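Local atomic coordinates of TENA/THI-4 protein (Shewanella denitrificans OS217, PDB entry 3DDE), a protein that is of unknown function but adopts a heme oxygenase-like, all-helical fold and may act as an oxidoreductase. Residues Y49-T52 with K53-K57; I118-L121 with Y122-A126; V131-L134 with G135-Y138. All coordinates share one frame; numbering follows the deposited sequence.

Contact 1 of 3, residues Y49-T52 with K53-K57; sequences YHYT and KHNAK
Tyr49 O receives Lys53 N in an i to i+4 bond of 3.1 Å, after which two i to i+3 bonds follow: His54 N bonds to Tyr51 O, and Asn55 N to Thr52 O, the second at 3.2 Å and a fairly straight 165°. The side chain of Lys53 folds back over the turn that precedes it. Its CG stands anti to the backbone N and the chain bends at chi3 (56°), which brings the ammonium group alongside His50. There Lys53 NZ donates to His50 ND1 at 3.0 Å, almost exactly in the imidazole plane, so ND1 acts as the acceptor. The other ring nitrogen, NE2, is bonded to Ser108, and with both nitrogens engaged the rotation of the imidazole is fixed. Lys53 also passes obliquely across Tyr49, its CD 3.7 Å from Tyr49 OH and its NZ 3.6 Å from Tyr49 CE2. On another part of the turn, His54 sets its ring edge against a carbonyl, CD2 lying 3.3 Å from His50 O, while its ND1 is bonded to the hydroxyl of Tyr122. A water donates to Tyr51 O; its link to Asn55 OD1 is too short to be more than doubtful. The amide nitrogen of Asn55, held by the hydroxyl of Tyr136, lies near the edge of the Tyr51 ring, with the two planes 52° apart. Ala56 and Lys57 pack on a second subunit. The arrangement is that of a short break between two consecutive helices, 38-52 and 55-65, within the helical bundle of the heme oxygenase-like fold.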
ATOM      1  N   TYR A  49      -9.922 -18.930 -12.101  1.00 51.94           N
ATOM      2  CA  TYR A  49      -8.536 -19.068 -11.673  1.00 51.78           C
ATOM      3  C   TYR A  49      -7.919 -17.709 -11.412  1.00 51.91           C
ATOM      4  O   TYR A  49      -7.255 -17.525 -10.388  1.00 50.38           O
ATOM      5  CB  TYR A  49      -7.703 -19.831 -12.716  1.00 52.41           C
ATOM      6  CG  TYR A  49      -6.219 -19.568 -12.590  1.00 52.67           C
ATOM      7  CD1 TYR A  49      -5.417 -20.313 -11.725  1.00 52.22           C
ATOM      8  CD2 TYR A  49      -5.622 -18.558 -13.338  1.00 52.60           C
ATOM      9  CE1 TYR A  49      -4.056 -20.039 -11.613  1.00 52.58           C
ATOM     10  CE2 TYR A  49      -4.273 -18.276 -13.235  1.00 52.35           C
ATOM     11  CZ  TYR A  49      -3.497 -19.006 -12.377  1.00 52.93           C
ATOM     12  OH  TYR A  49      -2.156 -18.680 -12.304  1.00 53.42           O
ATOM     13  N   HIS A  50      -8.142 -16.772 -12.344  1.00 51.81           N
ATOM     14  CA  HIS A  50      -7.603 -15.416 -12.239  1.00 51.20           C
ATOM     15  C   HIS A  50      -8.025 -14.654 -10.997  1.00 51.69           C
ATOM     16  O   HIS A  50      -7.187 -14.082 -10.336  1.00 52.56           O
ATOM     17  CB  HIS A  50      -7.927 -14.588 -13.484  1.00 50.28           C
ATOM     18  CG  HIS A  50      -7.134 -14.985 -14.684  1.00 49.99           C
ATOM     19  ND1 HIS A  50      -5.765 -15.119 -14.651  1.00 49.38           N
ATOM     20  CD2 HIS A  50      -7.504 -15.211 -15.965  1.00 50.35           C
ATOM     21  CE1 HIS A  50      -5.327 -15.435 -15.856  1.00 49.95           C
ATOM     22  NE2 HIS A  50      -6.363 -15.508 -16.671  1.00 50.19           N
ATOM     23  N   TYR A  51      -9.310 -14.618 -10.679  1.00 51.89           N
ATOM     24  CA  TYR A  51      -9.734 -13.883  -9.494  1.00 51.54           C
ATOM     25  C   TYR A  51      -9.515 -14.663  -8.184  1.00 51.40           C
ATOM     26  O   TYR A  51      -9.203 -14.079  -7.154  1.00 50.84           O
ATOM     27  CB  TYR A  51     -11.168 -13.380  -9.638  1.00 52.24           C
ATOM     28  CG  TYR A  51     -12.310 -14.355  -9.369  1.00 52.23           C
ATOM     29  CD1 TYR A  51     -12.701 -14.649  -8.063  1.00 52.19           C
ATOM     30  CD2 TYR A  51     -13.071 -14.863 -10.409  1.00 52.51           C
ATOM     31  CE1 TYR A  51     -13.749 -15.479  -7.796  1.00 52.43           C
ATOM     32  CE2 TYR A  51     -14.152 -15.706 -10.162  1.00 53.06           C
ATOM     33  CZ  TYR A  51     -14.487 -16.014  -8.845  1.00 53.45           C
ATOM     34  OH  TYR A  51     -15.545 -16.867  -8.574  1.00 53.00           O
ATOM     35  N   THR A  52      -9.642 -15.987  -8.233  1.00 51.36           N
ATOM     36  CA  THR A  52      -9.455 -16.821  -7.047  1.00 51.41           C
ATOM     37  C   THR A  52      -8.027 -16.694  -6.519  1.00 51.47           C
ATOM     38  O   THR A  52      -7.790 -16.788  -5.323  1.00 52.26           O
ATOM     39  CB  THR A  52      -9.843 -18.310  -7.350  1.00 50.85           C
ATOM     40  OG1 THR A  52     -11.256 -18.357  -7.557  1.00 52.02           O
ATOM     41  CG2 THR A  52      -9.504 -19.231  -6.204  1.00 49.61           C
ATOM     42  N   LYS A  53      -7.102 -16.494  -7.447  1.00 51.86           N
ATOM     43  CA  LYS A  53      -5.675 -16.322  -7.199  1.00 53.27           C
ATOM     44  C   LYS A  53      -5.374 -15.180  -6.210  1.00 52.26           C
ATOM     45  O   LYS A  53      -4.357 -15.198  -5.501  1.00 51.89           O
ATOM     46  CB  LYS A  53      -5.070 -16.015  -8.572  1.00 54.59           C
ATOM     47  CG  LYS A  53      -3.590 -15.805  -8.695  1.00 56.30           C
ATOM     48  CD  LYS A  53      -3.179 -15.751 -10.202  1.00 56.50           C
ATOM     49  CE  LYS A  53      -3.932 -14.673 -11.035  1.00 57.03           C
ATOM     50  NZ  LYS A  53      -3.687 -14.808 -12.541  1.00 56.73           N
ATOM     51  N   HIS A  54      -6.276 -14.198  -6.150  1.00 51.15           N
ATOM     52  CA  HIS A  54      -6.093 -13.028  -5.303  1.00 50.84           C
ATOM     53  C   HIS A  54      -6.882 -13.018  -3.988  1.00 51.40           C
ATOM     54  O   HIS A  54      -6.682 -12.127  -3.168  1.00 52.00           O
ATOM     55  CB  HIS A  54      -6.437 -11.760  -6.109  1.00 50.14           C
ATOM     56  CG  HIS A  54      -5.508 -11.504  -7.254  1.00 49.67           C
ATOM     57  ND1 HIS A  54      -4.266 -10.926  -7.088  1.00 49.29           N
ATOM     58  CD2 HIS A  54      -5.628 -11.761  -8.578  1.00 49.05           C
ATOM     59  CE1 HIS A  54      -3.665 -10.831  -8.259  1.00 48.64           C
ATOM     60  NE2 HIS A  54      -4.467 -11.336  -9.180  1.00 49.05           N
ATOM     61  N   ASN A  55      -7.745 -14.005  -3.769  1.00 51.57           N
ATOM     62  CA  ASN A  55      -8.626 -13.972  -2.600  1.00 52.28           C
ATOM     63  C   ASN A  55      -7.972 -14.102  -1.227  1.00 51.74           C
ATOM     64  O   ASN A  55      -8.367 -13.380  -0.293  1.00 51.03           O
ATOM     65  CB  ASN A  55      -9.824 -14.907  -2.799  1.00 52.29           C
ATOM     66  CG  ASN A  55     -10.852 -14.318  -3.756  1.00 52.67           C
ATOM     67  OD1 ASN A  55     -10.745 -13.144  -4.193  1.00 54.54           O
ATOM     68  ND2 ASN A  55     -11.849 -15.095  -4.071  1.00 52.41           N
ATOM     69  N   ALA A  56      -6.981 -14.988  -1.113  1.00 51.04           N
ATOM     70  CA  ALA A  56      -6.230 -15.137   0.117  1.00 50.73           C
ATOM     71  C   ALA A  56      -5.541 -13.814   0.442  1.00 50.89           C
ATOM     72  O   ALA A  56      -5.522 -13.380   1.580  1.00 50.46           O
ATOM     73  CB  ALA A  56      -5.189 -16.274  -0.001  1.00 50.48           C
ATOM     74  N   LYS A  57      -4.985 -13.188  -0.588  1.00 51.47           N
ATOM     75  CA  LYS A  57      -4.249 -11.935  -0.460  1.00 51.27           C
ATOM     76  C   LYS A  57      -5.127 -10.771  -0.033  1.00 50.64           C
ATOM     77  O   LYS A  57      -4.781 -10.084   0.918  1.00 49.70           O
ATOM     78  CB  LYS A  57      -3.565 -11.604  -1.766  1.00 51.90           C
ATOM     79  CG  LYS A  57      -2.506 -12.597  -2.147  1.00 52.47           C
ATOM     80  CD  LYS A  57      -1.811 -12.156  -3.413  1.00 53.90           C
ATOM     81  CE  LYS A  57      -0.713 -13.106  -3.743  1.00 55.41           C
ATOM     82  NZ  LYS A  57       0.210 -12.522  -4.738  1.00 57.34           N
TER
HETATM   83  O   HOH W   1     -10.311 -11.808  -6.174  1.00 41.63           O

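Contact 2 of 3, residues I118-L121 with Y122-A126; sequences IAYL and YWISA
Leu121 O is gripped twice by Ser125: OG donates to it at 2.6 Å, and the backbone N adds a weak bond of 3.2 Å. With chi1 at -62°, the serine hydroxyl sits beside its own backbone N and turns back onto the carbonyl one helical turn earlier. Regular i to i+4 bonds precede this one, among them Tyr122 N to Ile118 O and Ile124 N to Tyr120 O, the latter 3.0 Å long. Along one flank Ile124 lays CG2 over a face of the Tyr120 ring, 3.9 Å from its centroid and 29° off the normal, a CH-pi contact; CG1 of the same residue reaches that face nearer the rim. Ile118 and Tyr122 instead run side by side, the isoleucine CG2 meeting the ring edge in plane, 3.8 Å from Tyr122 CE2. Trp123 faces the third subunit, where its NE1 bonds to Glu115 of that chain and its ring stacks on Tyr122 of that chain. Helix 112-126 thus lies with Tyr120 and Ile124 against helix 193-223, Leu121 and Tyr122 against helix 55-65, and Trp123 in a subunit interface.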
ATOM      1  N   ILE A 118     -11.302  -8.113  -9.439  1.00 49.69           N
ATOM      2  CA  ILE A 118     -10.058  -8.172  -8.673  1.00 49.39           C
ATOM      3  C   ILE A 118      -9.780  -6.802  -8.044  1.00 50.28           C
ATOM      4  O   ILE A 118      -9.562  -6.720  -6.846  1.00 51.51           O
ATOM      5  CB  ILE A 118      -8.857  -8.660  -9.573  1.00 49.33           C
ATOM      6  CG1 ILE A 118      -9.041 -10.130  -9.987  1.00 48.80           C
ATOM      7  CG2 ILE A 118      -7.530  -8.536  -8.842  1.00 48.40           C
ATOM      8  CD1 ILE A 118      -8.181 -10.581 -11.196  1.00 48.55           C
ATOM      9  N   ALA A 119      -9.823  -5.735  -8.848  1.00 49.83           N
ATOM     10  CA  ALA A 119      -9.597  -4.375  -8.364  1.00 50.04           C
ATOM     11  C   ALA A 119     -10.564  -4.002  -7.240  1.00 50.22           C
ATOM     12  O   ALA A 119     -10.154  -3.442  -6.228  1.00 50.02           O
ATOM     13  CB  ALA A 119      -9.733  -3.358  -9.507  1.00 49.16           C
ATOM     14  N   TYR A 120     -11.846  -4.304  -7.437  1.00 50.61           N
ATOM     15  CA  TYR A 120     -12.901  -3.985  -6.474  1.00 50.15           C
ATOM     16  C   TYR A 120     -12.667  -4.629  -5.123  1.00 50.17           C
ATOM     17  O   TYR A 120     -12.724  -3.962  -4.098  1.00 51.03           O
ATOM     18  CB  TYR A 120     -14.289  -4.360  -7.018  1.00 49.67           C
ATOM     19  CG  TYR A 120     -15.392  -4.063  -6.015  1.00 49.32           C
ATOM     20  CD1 TYR A 120     -15.739  -2.755  -5.721  1.00 49.08           C
ATOM     21  CD2 TYR A 120     -16.044  -5.089  -5.327  1.00 48.85           C
ATOM     22  CE1 TYR A 120     -16.718  -2.460  -4.790  1.00 48.76           C
ATOM     23  CE2 TYR A 120     -17.014  -4.806  -4.390  1.00 48.80           C
ATOM     24  CZ  TYR A 120     -17.348  -3.479  -4.133  1.00 49.20           C
ATOM     25  OH  TYR A 120     -18.318  -3.168  -3.226  1.00 49.25           O
ATOM     26  N   LEU A 121     -12.373  -5.914  -5.136  1.00 51.28           N
ATOM     27  CA  LEU A 121     -12.109  -6.692  -3.926  1.00 50.64           C
ATOM     28  C   LEU A 121     -10.892  -6.201  -3.129  1.00 51.01           C
ATOM     29  O   LEU A 121     -10.959  -6.148  -1.896  1.00 51.78           O
ATOM     30  CB  LEU A 121     -11.982  -8.194  -4.267  1.00 49.61           C
ATOM     31  CG  LEU A 121     -13.226  -8.925  -4.784  1.00 48.59           C
ATOM     32  CD1 LEU A 121     -12.911 -10.373  -5.069  1.00 48.24           C
ATOM     33  CD2 LEU A 121     -14.380  -8.834  -3.818  1.00 48.43           C
ATOM     34  N   TYR A 122      -9.792  -5.846  -3.799  1.00 50.95           N
ATOM     35  CA  TYR A 122      -8.628  -5.255  -3.081  1.00 51.13           C
ATOM     36  C   TYR A 122      -9.008  -3.903  -2.489  1.00 50.92           C
ATOM     37  O   TYR A 122      -8.661  -3.592  -1.356  1.00 51.33           O
ATOM     38  CB  TYR A 122      -7.380  -5.078  -3.962  1.00 50.70           C
ATOM     39  CG  TYR A 122      -6.522  -6.301  -4.127  1.00 50.86           C
ATOM     40  CD1 TYR A 122      -5.596  -6.652  -3.154  1.00 51.61           C
ATOM     41  CD2 TYR A 122      -6.601  -7.090  -5.262  1.00 50.60           C
ATOM     42  CE1 TYR A 122      -4.794  -7.769  -3.295  1.00 51.37           C
ATOM     43  CE2 TYR A 122      -5.795  -8.181  -5.428  1.00 51.01           C
ATOM     44  CZ  TYR A 122      -4.888  -8.530  -4.441  1.00 51.14           C
ATOM     45  OH  TYR A 122      -4.080  -9.631  -4.589  1.00 50.51           O
ATOM     46  N   TRP A 123      -9.732  -3.107  -3.254  1.00 50.91           N
ATOM     47  CA  TRP A 123     -10.166  -1.782  -2.786  1.00 50.92           C
ATOM     48  C   TRP A 123     -11.010  -1.854  -1.522  1.00 50.46           C
ATOM     49  O   TRP A 123     -10.755  -1.117  -0.558  1.00 51.49           O
ATOM     50  CB  TRP A 123     -10.940  -1.076  -3.900  1.00 51.21           C
ATOM     51  CG  TRP A 123     -11.491   0.262  -3.580  1.00 50.67           C
ATOM     52  CD1 TRP A 123     -12.794   0.590  -3.452  1.00 51.08           C
ATOM     53  CD2 TRP A 123     -10.748   1.464  -3.345  1.00 50.89           C
ATOM     54  NE1 TRP A 123     -12.920   1.938  -3.185  1.00 50.69           N
ATOM     55  CE2 TRP A 123     -11.674   2.490  -3.120  1.00 50.47           C
ATOM     56  CE3 TRP A 123      -9.382   1.776  -3.344  1.00 51.53           C
ATOM     57  CZ2 TRP A 123     -11.284   3.797  -2.845  1.00 51.71           C
ATOM     58  CZ3 TRP A 123      -8.997   3.084  -3.094  1.00 51.30           C
ATOM     59  CH2 TRP A 123      -9.943   4.074  -2.845  1.00 51.22           C
ATOM     60  N   ILE A 124     -12.013  -2.724  -1.515  1.00 49.68           N
ATOM     61  CA  ILE A 124     -12.904  -2.805  -0.361  1.00 50.50           C
ATOM     62  C   ILE A 124     -12.232  -3.529   0.823  1.00 50.94           C
ATOM     63  O   ILE A 124     -12.708  -3.483   1.957  1.00 52.05           O
ATOM     64  CB  ILE A 124     -14.341  -3.336  -0.736  1.00 49.92           C
ATOM     65  CG1 ILE A 124     -14.338  -4.785  -1.244  1.00 48.97           C
ATOM     66  CG2 ILE A 124     -15.035  -2.381  -1.716  1.00 48.29           C
ATOM     67  CD1 ILE A 124     -14.222  -5.840  -0.122  1.00 48.26           C
ATOM     68  N   SER A 125     -11.108  -4.164   0.550  1.00 51.03           N
ATOM     69  CA  SER A 125     -10.319  -4.836   1.567  1.00 50.82           C
ATOM     70  C   SER A 125      -9.275  -3.898   2.183  1.00 50.16           C
ATOM     71  O   SER A 125      -8.940  -4.020   3.356  1.00 50.64           O
ATOM     72  CB  SER A 125      -9.642  -6.069   0.972  1.00 50.65           C
ATOM     73  OG  SER A 125     -10.612  -6.994   0.509  1.00 50.70           O
ATOM     74  N   ALA A 126      -8.785  -2.952   1.394  1.00 50.25           N
ATOM     75  CA  ALA A 126      -7.777  -1.998   1.830  1.00 49.89           C
ATOM     76  C   ALA A 126      -8.356  -0.700   2.381  1.00 51.00           C
ATOM     77  O   ALA A 126      -7.654   0.055   3.053  1.00 53.09           O
ATOM     78  CB  ALA A 126      -6.866  -1.671   0.670  1.00 49.06           C
TER

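Contact 3 of 3, residues V131-L134 with G135-Y138; sequences VQRL and GYSY
The start of helix 134-141, just after the loop from helix 112-126, is where Arg133 meets Tyr136 and Ser137. Leu134 N bonds to Val131 O and Gly135 N to Gln132 O, both i to i+3 and both 3.1 Å; Arg133 O then takes weak bonds from Tyr136 N and Ser137 N, and Tyr138 N reaches Leu134 O at 2.8 Å. Arg133 extends from CG to NE with CG anti to its backbone N (chi1 -166°), as is CG of Tyr136, and the two side chains run alongside each other in the same direction. Their flat groups stand 71° apart: Tyr136 CD2 lies over one face of the guanidinium, 3.9 Å from Arg133 CZ, while that carbon lies at the edge of the phenol ring. Arg133 NH1 lies 3.2 Å from Ser137 OG, and a water in the guanidinium plane accepts from Arg133 NH1 at 2.9 Å and also bonds Ser137 OG. Arg133 NH2 is bonded to Asn58. The water on NH1 and Asn58 on NH2 thus give the buried guanidinium polar partners that probably ease the burial of its positive charge, whereas the ring edge of Tyr136 only packs against its face.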
ATOM      1  N   VAL A 131     -15.183  -4.264   8.035  1.00 51.30           N
ATOM      2  CA  VAL A 131     -16.164  -5.331   8.088  1.00 51.69           C
ATOM      3  C   VAL A 131     -16.705  -5.749   6.713  1.00 51.33           C
ATOM      4  O   VAL A 131     -17.094  -6.894   6.507  1.00 50.42           O
ATOM      5  CB  VAL A 131     -17.367  -4.833   8.939  1.00 51.69           C
ATOM      6  CG1 VAL A 131     -18.660  -5.429   8.474  1.00 52.25           C
ATOM      7  CG2 VAL A 131     -17.108  -5.054  10.425  1.00 51.28           C
ATOM      8  N   GLN A 132     -16.678  -4.813   5.775  1.00 51.42           N
ATOM      9  CA  GLN A 132     -17.368  -4.950   4.497  1.00 51.30           C
ATOM     10  C   GLN A 132     -17.046  -6.143   3.592  1.00 51.28           C
ATOM     11  O   GLN A 132     -17.932  -6.598   2.881  1.00 50.41           O
ATOM     12  CB  GLN A 132     -17.257  -3.632   3.725  1.00 51.42           C
ATOM     13  CG  GLN A 132     -15.869  -3.323   3.188  1.00 51.39           C
ATOM     14  CD  GLN A 132     -15.773  -1.931   2.604  1.00 50.68           C
ATOM     15  OE1 GLN A 132     -16.770  -1.263   2.435  1.00 50.54           O
ATOM     16  NE2 GLN A 132     -14.571  -1.496   2.300  1.00 50.01           N
ATOM     17  N   ARG A 133     -15.815  -6.654   3.615  1.00 50.81           N
ATOM     18  CA  ARG A 133     -15.460  -7.792   2.776  1.00 50.90           C
ATOM     19  C   ARG A 133     -16.262  -9.053   3.161  1.00 51.09           C
ATOM     20  O   ARG A 133     -16.436  -9.949   2.337  1.00 51.16           O
ATOM     21  CB  ARG A 133     -13.958  -8.081   2.839  1.00 51.54           C
ATOM     22  CG  ARG A 133     -13.474  -9.024   1.756  1.00 51.65           C
ATOM     23  CD  ARG A 133     -12.128  -9.631   2.078  1.00 51.88           C
ATOM     24  NE  ARG A 133     -11.705 -10.547   1.016  1.00 52.23           N
ATOM     25  CZ  ARG A 133     -12.116 -11.802   0.883  1.00 52.13           C
ATOM     26  NH1 ARG A 133     -13.008 -12.332   1.719  1.00 52.72           N
ATOM     27  NH2 ARG A 133     -11.665 -12.527  -0.126  1.00 52.64           N
ATOM     28  N   LEU A 134     -16.745  -9.125   4.406  1.00 50.69           N
ATOM     29  CA  LEU A 134     -17.583 -10.235   4.851  1.00 49.94           C
ATOM     30  C   LEU A 134     -18.835 -10.397   3.970  1.00 50.05           C
ATOM     31  O   LEU A 134     -19.398 -11.492   3.895  1.00 49.81           O
ATOM     32  CB  LEU A 134     -17.982 -10.059   6.316  1.00 49.17           C
ATOM     33  CG  LEU A 134     -16.913 -10.190   7.403  1.00 48.78           C
ATOM     34  CD1 LEU A 134     -17.480  -9.782   8.757  1.00 48.33           C
ATOM     35  CD2 LEU A 134     -16.349 -11.626   7.457  1.00 48.33           C
ATOM     36  N   GLY A 135     -19.260  -9.316   3.315  1.00 50.48           N
ATOM     37  CA  GLY A 135     -20.408  -9.342   2.389  1.00 50.66           C
ATOM     38  C   GLY A 135     -20.141 -10.206   1.162  1.00 50.20           C
ATOM     39  O   GLY A 135     -21.021 -10.903   0.676  1.00 48.83           O
ATOM     40  N   TYR A 136     -18.919 -10.140   0.661  1.00 50.80           N
ATOM     41  CA  TYR A 136     -18.488 -10.975  -0.457  1.00 51.37           C
ATOM     42  C   TYR A 136     -18.554 -12.431  -0.024  1.00 51.48           C
ATOM     43  O   TYR A 136     -19.160 -13.270  -0.702  1.00 52.09           O
ATOM     44  CB  TYR A 136     -17.056 -10.600  -0.873  1.00 51.30           C
ATOM     45  CG  TYR A 136     -16.385 -11.508  -1.894  1.00 51.32           C
ATOM     46  CD1 TYR A 136     -17.056 -11.941  -3.035  1.00 51.38           C
ATOM     47  CD2 TYR A 136     -15.052 -11.878  -1.738  1.00 51.12           C
ATOM     48  CE1 TYR A 136     -16.428 -12.737  -3.977  1.00 51.18           C
ATOM     49  CE2 TYR A 136     -14.414 -12.659  -2.669  1.00 51.56           C
ATOM     50  CZ  TYR A 136     -15.107 -13.091  -3.791  1.00 51.83           C
ATOM     51  OH  TYR A 136     -14.459 -13.878  -4.713  1.00 51.80           O
ATOM     52  N   SER A 137     -17.933 -12.706   1.122  1.00 51.07           N
ATOM     53  CA  SER A 137     -17.886 -14.032   1.715  1.00 50.63           C
ATOM     54  C   SER A 137     -19.274 -14.589   1.985  1.00 50.85           C
ATOM     55  O   SER A 137     -19.501 -15.799   1.884  1.00 50.51           O
ATOM     56  CB  SER A 137     -17.115 -13.975   3.030  1.00 50.54           C
ATOM     57  OG  SER A 137     -15.750 -13.676   2.808  1.00 50.94           O
ATOM     58  N   TYR A 138     -20.213 -13.716   2.343  1.00 50.74           N
ATOM     59  CA  TYR A 138     -21.558 -14.178   2.635  1.00 50.76           C
ATOM     60  C   TYR A 138     -22.204 -14.943   1.471  1.00 50.74           C
ATOM     61  O   TYR A 138     -22.702 -16.047   1.671  1.00 50.39           O
ATOM     62  CB  TYR A 138     -22.490 -13.060   3.110  1.00 50.62           C
ATOM     63  CG  TYR A 138     -23.860 -13.618   3.434  1.00 50.51           C
ATOM     64  CD1 TYR A 138     -24.086 -14.345   4.604  1.00 50.59           C
ATOM     65  CD2 TYR A 138     -24.923 -13.465   2.544  1.00 50.71           C
ATOM     66  CE1 TYR A 138     -25.350 -14.882   4.881  1.00 50.30           C
ATOM     67  CE2 TYR A 138     -26.164 -13.992   2.810  1.00 50.29           C
ATOM     68  CZ  TYR A 138     -26.380 -14.699   3.977  1.00 50.43           C
ATOM     69  OH  TYR A 138     -27.642 -15.217   4.216  1.00 50.57           O
TER
HETATM   70  O   HOH W   2     -14.084 -11.738   4.382  1.00 45.11           O

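How the contacts relate
From the N terminus the three contacts come in series, each a local turn, with none enclosing or crossing another. Contact 1 spans the break between helices 38-52 and 55-65, contact 2 forms the last turns of helix 112-126, and contact 3 starts helix 134-141 after the following loop. Although separate in sequence, they touch in space. One side-chain hydrogen bond joins contact 1 to contact 2 and another joins it to contact 3, while Gln132 NE2 reaches Ile124 O at 2.7 Å between contacts 2 and 3. Leu121 packs against both Asn55 and Tyr136, so one small cluster ties the three helical regions together.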